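Local coordinates for protein glycerol dehydratase (Clostridium butyricum, PDB 1R9D) that dehydrates glycerol without coenzyme B12, as a probable glycyl-radical enzyme of the pyruvate formate-lyase family, at residues F288-Y293 and K352-K357; L266-H271 and I316-I321; G419-D424 and A541-S546. One frame throughout, in Å; residues are numbered along the deposited sequence.

Contact 1 of 3, residues F288-Y293 and K352-K357; sequences FDQYMY and KDATNK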
loop_
_atom_site.group_PDB
_atom_site.type_symbol
_atom_site.label_atom_id
_atom_site.label_comp_id
_atom_site.label_asym_id
_atom_site.label_seq_id
_atom_site.Cartn_x
_atom_site.Cartn_y
_atom_site.Cartn_z
ATOM N N PHE A 288 -29.972 16.078 -13.100
ATOM C CA PHE A 288 -29.616 17.327 -13.768
ATOM C C PHE A 288 -30.669 18.418 -13.553
ATOM O O PHE A 288 -30.335 19.574 -13.285
ATOM C CB PHE A 288 -29.460 17.042 -15.266
ATOM C CG PHE A 288 -28.933 18.198 -16.073
ATOM C CD1 PHE A 288 -27.568 18.465 -16.128
ATOM C CD2 PHE A 288 -29.801 18.975 -16.839
ATOM C CE1 PHE A 288 -27.072 19.490 -16.945
ATOM C CE2 PHE A 288 -29.318 19.999 -17.654
ATOM C CZ PHE A 288 -27.951 20.254 -17.710
ATOM N N ASP A 289 -31.941 18.050 -13.662
ATOM C CA ASP A 289 -33.016 19.016 -13.496
ATOM C C ASP A 289 -33.081 19.610 -12.093
ATOM O O ASP A 289 -33.518 20.747 -11.915
ATOM C CB ASP A 289 -34.366 18.386 -13.881
ATOM C CG ASP A 289 -34.806 17.275 -12.929
ATOM O OD1 ASP A 289 -33.939 16.611 -12.322
ATOM O OD2 ASP A 289 -36.030 17.057 -12.816
ATOM N N GLN A 290 -32.625 18.861 -11.099
ATOM C CA GLN A 290 -32.660 19.352 -9.731
ATOM C C GLN A 290 -31.543 20.339 -9.388
ATOM O O GLN A 290 -31.799 21.342 -8.721
ATOM C CB GLN A 290 -32.640 18.175 -8.758
ATOM C CG GLN A 290 -33.823 17.224 -8.953
ATOM C CD GLN A 290 -35.163 17.935 -8.847
ATOM O OE1 GLN A 290 -35.439 18.610 -7.857
ATOM N NE2 GLN A 290 -36.005 17.784 -9.869
ATOM N N TYR A 291 -30.316 20.076 -9.827
ATOM C CA TYR A 291 -29.238 21.012 -9.509
ATOM C C TYR A 291 -29.046 22.127 -10.536
ATOM O O TYR A 291 -28.384 23.123 -10.252
ATOM C CB TYR A 291 -27.907 20.274 -9.247
ATOM C CG TYR A 291 -27.400 19.342 -10.330
ATOM C CD1 TYR A 291 -26.840 19.835 -11.509
ATOM C CD2 TYR A 291 -27.445 17.956 -10.155
ATOM C CE1 TYR A 291 -26.333 18.971 -12.488
ATOM C CE2 TYR A 291 -26.945 17.085 -11.126
ATOM C CZ TYR A 291 -26.392 17.596 -12.288
ATOM O OH TYR A 291 -25.911 16.736 -13.250
ATOM N N MET A 292 -29.633 21.981 -11.719
ATOM C CA MET A 292 -29.496 23.021 -12.738
ATOM C C MET A 292 -30.641 24.028 -12.705
ATOM O O MET A 292 -30.468 25.181 -13.105
ATOM C CB MET A 292 -29.416 22.412 -14.141
ATOM C CG MET A 292 -28.158 21.605 -14.422
ATOM S SD MET A 292 -26.624 22.559 -14.228
ATOM C CE MET A 292 -26.553 23.447 -15.809
ATOM N N TYR A 293 -31.804 23.605 -12.217
ATOM C CA TYR A 293 -32.967 24.489 -12.175
ATOM C C TYR A 293 -32.754 25.809 -11.426
ATOM O O TYR A 293 -33.179 26.867 -11.897
ATOM C CB TYR A 293 -34.179 23.755 -11.587
ATOM C CG TYR A 293 -35.407 24.633 -11.484
ATOM C CD1 TYR A 293 -36.061 25.088 -12.628
ATOM C CD2 TYR A 293 -35.887 25.043 -10.244
ATOM C CE1 TYR A 293 -37.162 25.936 -12.536
ATOM C CE2 TYR A 293 -36.984 25.891 -10.140
ATOM C CZ TYR A 293 -37.616 26.335 -11.289
ATOM O OH TYR A 293 -38.690 27.189 -11.184
ATOM N N LYS A 352 -42.152 15.289 -1.713
ATOM C CA LYS A 352 -43.040 16.109 -2.538
ATOM C C LYS A 352 -42.536 16.061 -3.979
ATOM O O LYS A 352 -41.349 15.837 -4.217
ATOM C CB LYS A 352 -43.052 17.562 -2.062
ATOM C CG LYS A 352 -43.529 17.774 -0.637
ATOM C CD LYS A 352 -43.862 19.242 -0.414
ATOM C CE LYS A 352 -44.138 19.546 1.049
ATOM N NZ LYS A 352 -42.900 19.415 1.866
ATOM N N ASP A 353 -43.424 16.285 -4.941
ATOM C CA ASP A 353 -43.012 16.238 -6.338
ATOM C C ASP A 353 -41.950 17.289 -6.634
ATOM O O ASP A 353 -42.011 18.400 -6.117
ATOM C CB ASP A 353 -44.198 16.447 -7.272
ATOM C CG ASP A 353 -43.867 16.076 -8.694
ATOM O OD1 ASP A 353 -43.610 14.879 -8.950
ATOM O OD2 ASP A 353 -43.844 16.979 -9.556
ATOM N N ALA A 354 -40.990 16.938 -7.484
ATOM C CA ALA A 354 -39.901 17.851 -7.822
ATOM C C ALA A 354 -39.804 18.233 -9.298
ATOM O O ALA A 354 -38.763 18.711 -9.744
ATOM C CB ALA A 354 -38.575 17.253 -7.361
ATOM N N THR A 355 -40.875 18.024 -10.056
ATOM C CA THR A 355 -40.868 18.378 -11.476
ATOM C C THR A 355 -40.652 19.886 -11.632
ATOM O O THR A 355 -41.227 20.676 -10.882
ATOM C CB THR A 355 -42.215 18.037 -12.156
ATOM O OG1 THR A 355 -42.595 16.693 -11.838
ATOM C CG2 THR A 355 -42.092 18.163 -13.667
ATOM N N ASN A 356 -39.821 20.283 -12.593
ATOM C CA ASN A 356 -39.587 21.703 -12.842
ATOM C C ASN A 356 -39.357 21.990 -14.325
ATOM O O ASN A 356 -39.354 21.077 -15.155
ATOM C CB ASN A 356 -38.421 22.244 -11.991
ATOM C CG ASN A 356 -37.086 21.595 -12.312
ATOM O OD1 ASN A 356 -36.688 21.495 -13.472
ATOM N ND2 ASN A 356 -36.372 21.172 -11.273
ATOM N N LYS A 357 -39.174 23.265 -14.658
ATOM C CA LYS A 357 -38.975 23.673 -16.043
ATOM C C LYS A 357 -37.854 22.922 -16.761
ATOM O O LYS A 357 -38.015 22.528 -17.918
ATOM C CB LYS A 357 -38.707 25.179 -16.109
ATOM C CG LYS A 357 -38.580 25.726 -17.523
ATOM C CD LYS A 357 -39.900 25.644 -18.270
ATOM C CE LYS A 357 -39.795 26.280 -19.647
ATOM N NZ LYS A 357 -41.096 26.247 -20.369
HETATM O O HOH W 1 -36.707 21.344 -8.362
HETATM O O HOH W 2 -40.630 25.027 -12.741
#

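Contact 2 of 3, residues L266-H271 and I316-I321; sequences LFWFIH and IKLNDI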
loop_
_atom_site.group_PDB
_atom_site.type_symbol
_atom_site.label_atom_id
_atom_site.label_comp_id
_atom_site.label_asym_id
_atom_site.label_seq_id
_atom_site.Cartn_x
_atom_site.Cartn_y
_atom_site.Cartn_z
ATOM N N LEU A 266 -19.618 25.192 -16.585
ATOM C CA LEU A 266 -18.883 24.609 -15.467
ATOM C C LEU A 266 -19.274 23.138 -15.307
ATOM O O LEU A 266 -18.433 22.286 -14.997
ATOM C CB LEU A 266 -19.166 25.390 -14.176
ATOM C CG LEU A 266 -18.455 24.909 -12.902
ATOM C CD1 LEU A 266 -16.972 24.695 -13.166
ATOM C CD2 LEU A 266 -18.663 25.930 -11.798
ATOM N N PHE A 267 -20.551 22.841 -15.530
ATOM C CA PHE A 267 -21.022 21.462 -15.444
ATOM C C PHE A 267 -20.200 20.605 -16.400
ATOM O O PHE A 267 -19.670 19.565 -16.016
ATOM C CB PHE A 267 -22.497 21.358 -15.842
ATOM C CG PHE A 267 -22.927 19.960 -16.179
ATOM C CD1 PHE A 267 -23.196 19.037 -15.172
ATOM C CD2 PHE A 267 -23.003 19.546 -17.507
ATOM C CE1 PHE A 267 -23.530 17.721 -15.486
ATOM C CE2 PHE A 267 -23.334 18.237 -17.831
ATOM C CZ PHE A 267 -23.598 17.321 -16.812
ATOM N N TRP A 268 -20.096 21.041 -17.653
ATOM C CA TRP A 268 -19.350 20.270 -18.635
ATOM C C TRP A 268 -17.875 20.102 -18.286
ATOM O O TRP A 268 -17.312 19.036 -18.518
ATOM C CB TRP A 268 -19.490 20.870 -20.043
ATOM C CG TRP A 268 -18.762 20.048 -21.057
ATOM C CD1 TRP A 268 -17.625 20.392 -21.734
ATOM C CD2 TRP A 268 -19.047 18.691 -21.416
ATOM N NE1 TRP A 268 -17.181 19.331 -22.484
ATOM C CE2 TRP A 268 -18.035 18.273 -22.308
ATOM C CE3 TRP A 268 -20.059 17.783 -21.065
ATOM C CZ2 TRP A 268 -18.002 16.983 -22.856
ATOM C CZ3 TRP A 268 -20.026 16.500 -21.612
ATOM C CH2 TRP A 268 -19.004 16.114 -22.496
ATOM N N PHE A 269 -17.239 21.134 -17.736
ATOM C CA PHE A 269 -15.829 21.000 -17.375
ATOM C C PHE A 269 -15.666 19.957 -16.270
ATOM O O PHE A 269 -14.729 19.167 -16.291
ATOM C CB PHE A 269 -15.236 22.340 -16.920
ATOM C CG PHE A 269 -14.784 23.220 -18.057
ATOM C CD1 PHE A 269 -13.931 22.722 -19.042
ATOM C CD2 PHE A 269 -15.203 24.543 -18.138
ATOM C CE1 PHE A 269 -13.500 23.534 -20.096
ATOM C CE2 PHE A 269 -14.778 25.362 -19.187
ATOM C CZ PHE A 269 -13.926 24.856 -20.167
ATOM N N ILE A 270 -16.573 19.960 -15.301
ATOM C CA ILE A 270 -16.501 18.969 -14.228
ATOM C C ILE A 270 -16.602 17.577 -14.857
ATOM O O ILE A 270 -15.758 16.707 -14.628
ATOM C CB ILE A 270 -17.669 19.127 -13.228
ATOM C CG1 ILE A 270 -17.546 20.449 -12.475
ATOM C CG2 ILE A 270 -17.678 17.960 -12.251
ATOM C CD1 ILE A 270 -18.785 20.811 -11.687
ATOM N N HIS A 271 -17.643 17.384 -15.660
ATOM C CA HIS A 271 -17.885 16.104 -16.323
ATOM C C HIS A 271 -16.721 15.695 -17.219
ATOM O O HIS A 271 -16.252 14.557 -17.175
ATOM C CB HIS A 271 -19.171 16.184 -17.153
ATOM C CG HIS A 271 -19.680 14.851 -17.608
ATOM N ND1 HIS A 271 -20.424 14.021 -16.795
ATOM C CD2 HIS A 271 -19.537 14.196 -18.785
ATOM C CE1 HIS A 271 -20.717 12.913 -17.452
ATOM N NE2 HIS A 271 -20.191 12.994 -18.662
ATOM N N ILE A 316 -25.247 17.428 -27.023
ATOM C CA ILE A 316 -24.294 17.087 -28.068
ATOM C C ILE A 316 -22.904 16.763 -27.506
ATOM O O ILE A 316 -22.260 15.813 -27.954
ATOM C CB ILE A 316 -24.195 18.222 -29.119
ATOM C CG1 ILE A 316 -25.543 18.357 -29.841
ATOM C CG2 ILE A 316 -23.084 17.922 -30.111
ATOM C CD1 ILE A 316 -25.613 19.485 -30.853
ATOM N N LYS A 317 -22.446 17.539 -26.525
ATOM C CA LYS A 317 -21.133 17.299 -25.922
ATOM C C LYS A 317 -21.067 15.906 -25.289
ATOM O O LYS A 317 -20.042 15.233 -25.357
ATOM C CB LYS A 317 -20.817 18.357 -24.856
ATOM C CG LYS A 317 -20.644 19.779 -25.394
ATOM C CD LYS A 317 -19.572 19.850 -26.472
ATOM C CE LYS A 317 -18.215 19.395 -25.969
ATOM N NZ LYS A 317 -17.196 19.353 -27.070
ATOM N N LEU A 318 -22.164 15.474 -24.675
ATOM C CA LEU A 318 -22.193 14.154 -24.047
ATOM C C LEU A 318 -22.016 13.036 -25.078
ATOM O O LEU A 318 -21.729 11.894 -24.726
ATOM C CB LEU A 318 -23.508 13.973 -23.274
ATOM C CG LEU A 318 -23.642 14.797 -21.986
ATOM C CD1 LEU A 318 -25.101 14.943 -21.613
ATOM C CD2 LEU A 318 -22.848 14.134 -20.868
ATOM N N ASN A 319 -22.183 13.368 -26.357
ATOM C CA ASN A 319 -22.025 12.393 -27.433
ATOM C C ASN A 319 -20.617 12.469 -28.026
ATOM O O ASN A 319 -20.248 11.675 -28.894
ATOM C CB ASN A 319 -23.056 12.655 -28.536
ATOM C CG ASN A 319 -24.438 12.142 -28.183
ATOM O OD1 ASN A 319 -24.731 10.959 -28.345
ATOM N ND2 ASN A 319 -25.289 13.026 -27.688
ATOM N N ASP A 320 -19.830 13.420 -27.543
ATOM C CA ASP A 320 -18.474 13.609 -28.050
ATOM C C ASP A 320 -17.479 12.633 -27.428
ATOM O O ASP A 320 -16.464 12.293 -28.035
ATOM C CB ASP A 320 -18.017 15.042 -27.781
ATOM C CG ASP A 320 -16.857 15.452 -28.661
ATOM O OD1 ASP A 320 -16.132 16.407 -28.293
ATOM O OD2 ASP A 320 -16.679 14.825 -29.727
ATOM N N ILE A 321 -17.777 12.182 -26.213
ATOM C CA ILE A 321 -16.903 11.256 -25.505
ATOM C C ILE A 321 -17.050 9.822 -26.009
ATOM O O ILE A 321 -18.159 9.360 -26.272
ATOM C CB ILE A 321 -17.203 11.295 -23.985
ATOM C CG1 ILE A 321 -17.045 12.733 -23.477
ATOM C CG2 ILE A 321 -16.276 10.342 -23.235
ATOM C CD1 ILE A 321 -17.312 12.911 -21.994
#

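Contact 3 of 3, residues G419-D424 and A541-S546; sequences GLTLED and AEYNFS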
loop_
_atom_site.group_PDB
_atom_site.type_symbol
_atom_site.label_atom_id
_atom_site.label_comp_id
_atom_site.label_asym_id
_atom_site.label_seq_id
_atom_site.Cartn_x
_atom_site.Cartn_y
_atom_site.Cartn_z
ATOM N N GLY A 419 -29.292 0.421 3.615
ATOM C CA GLY A 419 -28.541 1.318 4.482
ATOM C C GLY A 419 -28.654 2.820 4.278
ATOM O O GLY A 419 -28.158 3.588 5.107
ATOM N N LEU A 420 -29.278 3.260 3.189
ATOM C CA LEU A 420 -29.427 4.693 2.955
ATOM C C LEU A 420 -30.510 5.261 3.861
ATOM O O LEU A 420 -31.441 4.554 4.242
ATOM C CB LEU A 420 -29.811 4.979 1.499
ATOM C CG LEU A 420 -28.684 4.993 0.461
ATOM C CD1 LEU A 420 -28.133 3.594 0.280
ATOM C CD2 LEU A 420 -29.212 5.543 -0.864
ATOM N N THR A 421 -30.383 6.534 4.220
ATOM C CA THR A 421 -31.411 7.170 5.040
ATOM C C THR A 421 -32.582 7.378 4.091
ATOM O O THR A 421 -32.403 7.306 2.875
ATOM C CB THR A 421 -30.964 8.551 5.543
ATOM O OG1 THR A 421 -30.694 9.398 4.421
ATOM C CG2 THR A 421 -29.716 8.430 6.395
ATOM N N LEU A 422 -33.774 7.633 4.626
ATOM C CA LEU A 422 -34.933 7.862 3.770
ATOM C C LEU A 422 -34.714 9.121 2.927
ATOM O O LEU A 422 -35.083 9.166 1.751
ATOM C CB LEU A 422 -36.202 8.014 4.616
ATOM C CG LEU A 422 -37.514 8.310 3.882
ATOM C CD1 LEU A 422 -37.822 7.196 2.887
ATOM C CD2 LEU A 422 -38.643 8.440 4.907
ATOM N N GLU A 423 -34.103 10.140 3.527
ATOM C CA GLU A 423 -33.839 11.387 2.817
ATOM C C GLU A 423 -32.925 11.139 1.615
ATOM O O GLU A 423 -33.199 11.609 0.509
ATOM C CB GLU A 423 -33.187 12.408 3.755
ATOM C CG GLU A 423 -33.380 13.853 3.317
ATOM C CD GLU A 423 -32.487 14.839 4.064
ATOM O OE1 GLU A 423 -32.290 14.667 5.288
ATOM O OE2 GLU A 423 -31.994 15.796 3.421
ATOM N N ASP A 424 -31.839 10.400 1.834
ATOM C CA ASP A 424 -30.898 10.098 0.757
ATOM C C ASP A 424 -31.532 9.212 -0.316
ATOM O O ASP A 424 -31.331 9.436 -1.506
ATOM C CB ASP A 424 -29.638 9.416 1.307
ATOM C CG ASP A 424 -28.666 10.399 1.950
ATOM O OD1 ASP A 424 -28.792 11.617 1.708
ATOM O OD2 ASP A 424 -27.759 9.948 2.684
ATOM N N ALA A 541 -16.155 7.060 0.596
ATOM C CA ALA A 541 -17.573 7.340 0.394
ATOM C C ALA A 541 -18.435 6.978 1.601
ATOM O O ALA A 541 -18.101 6.080 2.371
ATOM C CB ALA A 541 -18.085 6.596 -0.845
ATOM N N GLU A 542 -19.539 7.699 1.763
ATOM C CA GLU A 542 -20.486 7.443 2.850
ATOM C C GLU A 542 -21.119 6.066 2.638
ATOM O O GLU A 542 -21.302 5.297 3.587
ATOM C CB GLU A 542 -21.583 8.517 2.846
ATOM C CG GLU A 542 -22.806 8.227 3.733
ATOM C CD GLU A 542 -22.474 8.135 5.217
ATOM O OE1 GLU A 542 -21.474 8.754 5.645
ATOM O OE2 GLU A 542 -23.229 7.458 5.958
ATOM N N TYR A 543 -21.445 5.764 1.384
ATOM C CA TYR A 543 -22.064 4.491 1.017
ATOM C C TYR A 543 -21.142 3.698 0.089
ATOM O O TYR A 543 -20.605 4.247 -0.869
ATOM C CB TYR A 543 -23.404 4.745 0.308
ATOM C CG TYR A 543 -24.418 5.499 1.144
ATOM C CD1 TYR A 543 -24.872 6.763 0.763
ATOM C CD2 TYR A 543 -24.921 4.946 2.317
ATOM C CE1 TYR A 543 -25.814 7.462 1.538
ATOM C CE2 TYR A 543 -25.854 5.631 3.098
ATOM C CZ TYR A 543 -26.297 6.883 2.706
ATOM O OH TYR A 543 -27.225 7.546 3.488
ATOM N N ASN A 544 -20.960 2.410 0.378
ATOM C CA ASN A 544 -20.103 1.550 -0.443
ATOM C C ASN A 544 -20.793 0.246 -0.826
ATOM O O ASN A 544 -21.390 -0.425 0.020
ATOM C CB ASN A 544 -18.810 1.221 0.298
ATOM C CG ASN A 544 -17.846 2.384 0.329
ATOM O OD1 ASN A 544 -17.117 2.624 -0.631
ATOM N ND2 ASN A 544 -17.845 3.120 1.433
ATOM N N PHE A 545 -20.693 -0.118 -2.102
ATOM C CA PHE A 545 -21.299 -1.350 -2.601
ATOM C C PHE A 545 -20.449 -1.926 -3.722
ATOM O O PHE A 545 -19.452 -1.332 -4.129
ATOM C CB PHE A 545 -22.699 -1.094 -3.181
ATOM C CG PHE A 545 -23.662 -0.455 -2.222
ATOM C CD1 PHE A 545 -23.985 0.890 -2.339
ATOM C CD2 PHE A 545 -24.240 -1.197 -1.193
ATOM C CE1 PHE A 545 -24.868 1.498 -1.447
ATOM C CE2 PHE A 545 -25.124 -0.598 -0.293
ATOM C CZ PHE A 545 -25.438 0.748 -0.419
ATOM N N SER A 546 -20.857 -3.102 -4.193
ATOM C CA SER A 546 -20.240 -3.787 -5.332
ATOM C C SER A 546 -21.433 -4.458 -6.017
ATOM O O SER A 546 -22.255 -5.082 -5.346
ATOM C CB SER A 546 -19.212 -4.820 -4.881
ATOM O OG SER A 546 -18.017 -4.185 -4.453
#

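Contact 1 of 3, residues F288-Y293 and K352-K357
The Y293 ring and the N356 carboxamide lie stacked, their planes 12° apart, with the two side chains running past each other in opposite senses. N356 CB sits over the centre of the ring face, 3.8 Å from the Y293 centroid and close to its normal, a CH-pi contact. The amide covers the inner part of the ring, N356 CG standing 3.6 Å from Y293 CG. N356 CG lies between its own backbone N and carbonyl carbon (chi1 63°), a torsion that tucks the amide back against helix 288-298. From there N356 ND2 donates to D289 O at 3.0 Å, reaching the carbonyl from above its plane, while a bridging water joins N356 ND2 to Q290 OE1. N356 OD1 serves the start of the next helix, as an N-cap with a weak bond to V358 N.

The second amide grips the loop beside it. Bent at chi2, Q290 carries NE2 to A354 O at 2.9 Å in a nearly straight bond (168°); A354 O lies in the Q290 amide plane, though the donor comes from above the A354 carbonyl plane. Q290 OE1 packs 3.5 Å from A354 CB. A weak bond from Q290 NE2 to D289 OD2 holds that amide from the helix side; D289 OD2 has its stronger partner in S359 and also accepts from G345 N.

Two side-chain amides thus fasten helix 288-298 to the loop leading into helix 357-369. At this surface contact each couples a direct bond to a backbone carbonyl with the shared water, so both amide orientations are defined by their partners and the N-cap is tied to the neighbouring helix.

Contact 2 of 3, residues L266-H271 and I316-I321
W268 extends its indole toward K317 with CG anti to the backbone N (chi1 -178°), which carries the six-membered ring under K317 CB. That atom stands 3.5 Å from the centroid of the W268 six-membered ring, only 4° off the normal, a CH-pi contact. Bent at chi2 and chi3, the lysine chain then folds back so that K317 CE comes to the five-membered ring, 3.6 Å from W268 NE1. Beside the lysine, the backbone K317 O approaches W268 CH2 at 3.2 Å.

Leucine and isoleucine methyls fill in around the two rings. L318 CD2 meets the indole at its edge, in plane, 3.8 Å from W268 CZ3, and the same methyl is 3.6 Å from H271 NE2. I321 CD1 touches both rings, 3.7 Å from W268 CH2 and 4.1 Å from H271 CD2 at the imidazole edge.

No hydrogen bond crosses between 266-271 and 316-321. The polar ends have outside partners: W268 NE1 has G74 O, H271 NE2 has Q340 and K317 NZ has E70. K317 NZ also makes a long salt bridge with D320 OD1, whose hydrogen bond is weak. This buried interface therefore uses the lysine's aliphatic chain as an apolar surface while its ammonium stays paired with carboxylates.

Contact 3 of 3, residues G419-D424 and A541-S546
Y543 OH is held by two groups of segment 419-424. It donates to D424 OD2 at 2.6 Å, the shortest polar bond here, and accepts a weak bond from T421 N at 3.4 Å. D424 OD2 accepts the hydrogen bond on its anti lone pair and lies in the plane of the Y543 ring, at its edge, although the carboxylate plane stands at 90° to that ring. The short bond, with the weak one from T421 N, places the hydroxyl at the start of helix 422-426. T421 is the N-cap there: T421 OG1 accepts from D424 N at 3.0 Å, so the cap also helps set the residue that receives the phenol.

Both faces of the phenol are covered. L420 CG lies over the centre of one, 3.8 Å from the Y543 centroid and 12° off the normal, a CH-pi contact, and E542 CG covers the opposite face. With chi1 at -81°, L420 CG is turned beside its backbone N, and L420 CD1 goes on to the edge of the F545 ring, 4.0 Å from F545 CZ. G419, in the Schellman motif that ends helix 408-417, adds its carbonyl oxygen 3.7 Å from Y543 CE2.

Strand 543-551 is thereby joined to the turn between two helices chiefly through Y543, with F545 adding an apolar contact. The salt bridge of D424 OD1 with K441 and the donated phenol bond would be expected to favour ionised D424, though E542 is a nearby like charge not in contact.

Overall arrangement
Contacts 1 and 2 are neighbours: helices 260-277, 288-298 and 304-317 follow one another in the chain, and the two contacts touch where F267 packs against F288 and Y291. Their segments alternate along the sequence. Contact 3 comes later, about 10 Å from contact 1 and 16 Å from contact 2 at the nearest atoms, and ties a helix start to a strand. Place and chemistry go together. Surface contact 1 works through amides, backbone carbonyls and water, buried contact 2 joins its segments without a hydrogen bond, and contact 3, also largely buried, combines a short phenol-carboxylate bond with apolar cover. Contacts 1 and 3 each involve an N-cap.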